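Local structure of CDP-glucose 4,6-dehydratase (1WVG) at residues H113-V118 against S169-S174. The protein catalyses the NAD(+)-dependent dehydration of CDP-D-glucose to CDP-4-dehydro-6-deoxy-D-glucose, an early step in making the 3,6-dideoxy sugar of the lipopolysaccharide O-antigen. Residues are numbered along the deposited sequence; the frame is centred on the assembly and turned at random. Where two conformers were deposited one is given.
Sequences HLLETV and SAFRNS
Phe171 reaches from one helix across to the next and lays one face of its ring against Leu115. The CB of Leu115 stands over that face 3.7 Å from the ring centroid, displaced toward the rim where CD2 and CE2 lie, a CH-pi contact. The chi1 of Phe171, -96°, departs from a staggered position, and with this rotation the ring lies against Leu115. In Leu115, CG is anti to its own carbonyl carbon (chi1 -54°), which places CD1 4.0 Å from both CB and CG of Phe171. A long, flat residue suits this position: with the two CA atoms 7.1 Å apart, the ring fills the gap and comes right up to the opposing backbone, CE2 lying 3.4 Å from the amide N of Glu116.

Glu116 borders the same ring with its carboxylate. A bend midway along its chain carries OE1 to 3.6 Å from CE2 of Phe171, the carboxylate turned 66° from the ring plane. Its charge is met within its own helix: OE2 forms a salt bridge with Lys119 and a hydrogen bond with Gln120. These partners probably offset the cost of burying the acid beside an aromatic group, where Pro100 of a neighbouring subunit also packs on it.

Beyond the pair, Phe175 meets Phe171 edge-to-face, while Leu115 also touches Val127 on strand 126-130, joining the helix contact to the central sheet. With no hydrogen bond between 113-118 and 169-174, packing alone joins them here: the ring of Phe171 on Leu115 CB and on the backbone at Glu116. The same neighbouring subunit packs on Ala170, Asn173 and Ser174 too, consistent with the four-helix bundle that these two long helices of the Rossmann fold form with their copies at the dimer interface of extended short-chain dehydrogenases/reductases.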
ATOM      1  N   HIS A 113       9.063  19.155 -23.322  1.00 21.30           N
ATOM      2  CA  HIS A 113       9.196  19.748 -24.640  1.00 23.14           C
ATOM      3  C   HIS A 113       8.795  18.767 -25.700  1.00 20.76           C
ATOM      4  O   HIS A 113       8.046  19.043 -26.642  1.00 29.24           O
ATOM      5  CB  HIS A 113      10.632  20.206 -24.938  1.00 23.01           C
ATOM      6  CG  HIS A 113      10.954  21.371 -24.097  1.00 23.63           C
ATOM      7  ND1 HIS A 113      12.257  21.836 -23.963  1.00 25.71           N
ATOM      8  CD2 HIS A 113      10.131  22.136 -23.326  1.00 22.68           C
ATOM      9  CE1 HIS A 113      12.212  22.889 -23.132  1.00 17.86           C
ATOM     10  NE2 HIS A 113      10.942  23.097 -22.737  1.00 24.09           N
ATOM     11  N   LEU A 114       9.345  17.597 -25.563  1.00 16.03           N
ATOM     12  CA  LEU A 114       9.052  16.592 -26.556  1.00 14.31           C
ATOM     13  C   LEU A 114       7.568  16.328 -26.627  1.00 30.98           C
ATOM     14  O   LEU A 114       7.019  16.302 -27.720  1.00 23.68           O
ATOM     15  CB  LEU A 114       9.891  15.334 -26.291  1.00 14.86           C
ATOM     16  CG  LEU A 114       9.915  14.292 -27.412  1.00 15.73           C
ATOM     17  CD1 LEU A 114       8.766  13.296 -27.227  1.00 17.37           C
ATOM     18  CD2 LEU A 114       9.907  14.906 -28.803  1.00 17.68           C
ATOM     19  N   LEU A 115       6.905  16.167 -25.464  1.00 28.75           N
ATOM     20  CA  LEU A 115       5.456  15.894 -25.447  1.00 16.93           C
ATOM     21  C   LEU A 115       4.621  17.087 -25.882  1.00 25.67           C
ATOM     22  O   LEU A 115       3.610  16.916 -26.582  1.00 25.36           O
ATOM     23  CB  LEU A 115       4.935  15.249 -24.157  1.00 19.59           C
ATOM     24  CG  LEU A 115       5.693  13.984 -23.789  1.00 21.31           C
ATOM     25  CD1 LEU A 115       5.336  13.492 -22.380  1.00 18.29           C
ATOM     26  CD2 LEU A 115       5.477  12.877 -24.824  1.00 16.63           C
ATOM     27  N   GLU A 116       5.062  18.288 -25.501  1.00 18.48           N
ATOM     28  CA  GLU A 116       4.334  19.440 -25.975  1.00 18.16           C
ATOM     29  C   GLU A 116       4.498  19.533 -27.489  1.00 25.23           C
ATOM     30  O   GLU A 116       3.546  19.851 -28.202  1.00 27.72           O
ATOM     31  CB  GLU A 116       4.796  20.754 -25.336  1.00 23.52           C
ATOM     32  CG  GLU A 116       3.943  21.944 -25.826  1.00 27.18           C
ATOM     33  CD  GLU A 116       2.451  21.778 -25.578  1.00 33.59           C
ATOM     34  OE1 GLU A 116       1.948  20.850 -24.993  1.00 27.18           O
ATOM     35  OE2 GLU A 116       1.727  22.749 -26.027  1.00 29.39           O
ATOM     36  N   THR A 117       5.706  19.247 -27.979  1.00 20.62           N
ATOM     37  CA  THR A 117       5.977  19.290 -29.430  1.00 19.56           C
ATOM     38  C   THR A 117       5.108  18.294 -30.198  1.00 25.07           C
ATOM     39  O   THR A 117       4.560  18.558 -31.273  1.00 23.66           O
ATOM     40  CB  THR A 117       7.450  19.023 -29.696  1.00 16.33           C
ATOM     41  N   VAL A 118       4.967  17.115 -29.618  1.00 21.63           N
ATOM     42  CA  VAL A 118       4.155  16.104 -30.230  1.00 24.01           C
ATOM     43  C   VAL A 118       2.714  16.573 -30.303  1.00 30.46           C
ATOM     44  O   VAL A 118       2.018  16.359 -31.293  1.00 26.52           O
ATOM     45  CB  VAL A 118       4.276  14.806 -29.449  1.00 29.90           C
ATOM     46  CG1 VAL A 118       3.191  13.804 -29.894  1.00 24.08           C
ATOM     47  CG2 VAL A 118       5.659  14.221 -29.737  1.00 28.37           C
ATOM     48  N   SER A 169       2.510  10.689 -17.751  1.00 18.09           N
ATOM     49  CA  SER A 169       1.141  10.318 -17.463  1.00 13.45           C
ATOM     50  C   SER A 169       0.178  11.512 -17.451  1.00 21.02           C
ATOM     51  O   SER A 169      -1.012  11.386 -17.732  1.00 21.25           O
ATOM     52  CB  SER A 169       1.079   9.352 -16.287  1.00 28.04           C
ATOM     53  OG  SER A 169       1.292   9.997 -15.070  1.00 42.58           O
ATOM     54  N   ALA A 170       0.681  12.717 -17.126  1.00 20.51           N
ATOM     55  CA  ALA A 170      -0.142  13.924 -17.102  1.00 20.40           C
ATOM     56  C   ALA A 170      -0.430  14.368 -18.539  1.00 27.47           C
ATOM     57  O   ALA A 170      -1.515  14.851 -18.883  1.00 25.96           O
ATOM     58  CB  ALA A 170       0.427  15.031 -16.213  1.00 19.46           C
ATOM     59  N   PHE A 171       0.547  14.183 -19.432  1.00 27.12           N
ATOM     60  CA  PHE A 171       0.292  14.544 -20.810  1.00 24.76           C
ATOM     61  C   PHE A 171      -0.745  13.578 -21.351  1.00 26.20           C
ATOM     62  O   PHE A 171      -1.712  13.957 -22.017  1.00 25.04           O
ATOM     63  CB  PHE A 171       1.569  14.482 -21.666  1.00 20.15           C
ATOM     64  CG  PHE A 171       2.201  15.845 -21.782  1.00 24.21           C
ATOM     65  CD1 PHE A 171       2.873  16.406 -20.694  1.00 20.48           C
ATOM     66  CD2 PHE A 171       2.109  16.592 -22.960  1.00 25.24           C
ATOM     67  CE1 PHE A 171       3.472  17.668 -20.778  1.00 20.34           C
ATOM     68  CE2 PHE A 171       2.687  17.863 -23.056  1.00 28.06           C
ATOM     69  CZ  PHE A 171       3.378  18.397 -21.965  1.00 24.38           C
ATOM     70  N   ARG A 172      -0.516  12.311 -21.034  1.00 18.14           N
ATOM     71  CA  ARG A 172      -1.434  11.313 -21.478  1.00 20.85           C
ATOM     72  C   ARG A 172      -2.833  11.645 -21.033  1.00 30.62           C
ATOM     73  O   ARG A 172      -3.743  11.655 -21.847  1.00 26.83           O
ATOM     74  CB  ARG A 172      -1.107   9.932 -20.978  1.00 17.29           C
ATOM     75  CG  ARG A 172      -2.018   8.881 -21.588  1.00 18.54           C
ATOM     76  CD  ARG A 172      -1.675   7.468 -21.101  1.00 25.23           C
ATOM     77  NE  ARG A 172      -0.279   6.975 -21.267  1.00 24.92           N
ATOM     78  CZ  ARG A 172       0.577   6.753 -20.238  1.00 46.06           C
ATOM     79  NH1 ARG A 172       0.231   7.001 -18.970  1.00 24.93           N
ATOM     80  NH2 ARG A 172       1.819   6.281 -20.456  1.00 24.04           N
ATOM     81  N   ASN A 173      -2.990  11.913 -19.734  1.00 25.76           N
ATOM     82  CA  ASN A 173      -4.283  12.233 -19.130  1.00 20.15           C
ATOM     83  C   ASN A 173      -4.963  13.446 -19.722  1.00 21.99           C
ATOM     84  O   ASN A 173      -6.130  13.397 -20.142  1.00 30.93           O
ATOM     85  CB  ASN A 173      -4.232  12.376 -17.590  1.00 16.43           C
ATOM     86  CG  ASN A 173      -4.344  11.044 -16.874  1.00 63.23           C
ATOM     87  OD1 ASN A 173      -5.012  10.113 -17.373  1.00 61.87           O
ATOM     88  ND2 ASN A 173      -3.698  10.950 -15.708  1.00 44.51           N
ATOM     89  N   SER A 174      -4.228  14.523 -19.767  1.00 21.19           N
ATOM     90  CA  SER A 174      -4.736  15.790 -20.251  1.00 19.85           C
ATOM     91  C   SER A 174      -4.828  16.003 -21.743  1.00 31.25           C
ATOM     92  O   SER A 174      -5.696  16.769 -22.189  1.00 30.72           O
ATOM     93  CB  SER A 174      -3.806  16.894 -19.798  1.00 22.93           C
ATOM     94  OG  SER A 174      -3.443  16.737 -18.454  1.00 52.45           O
TER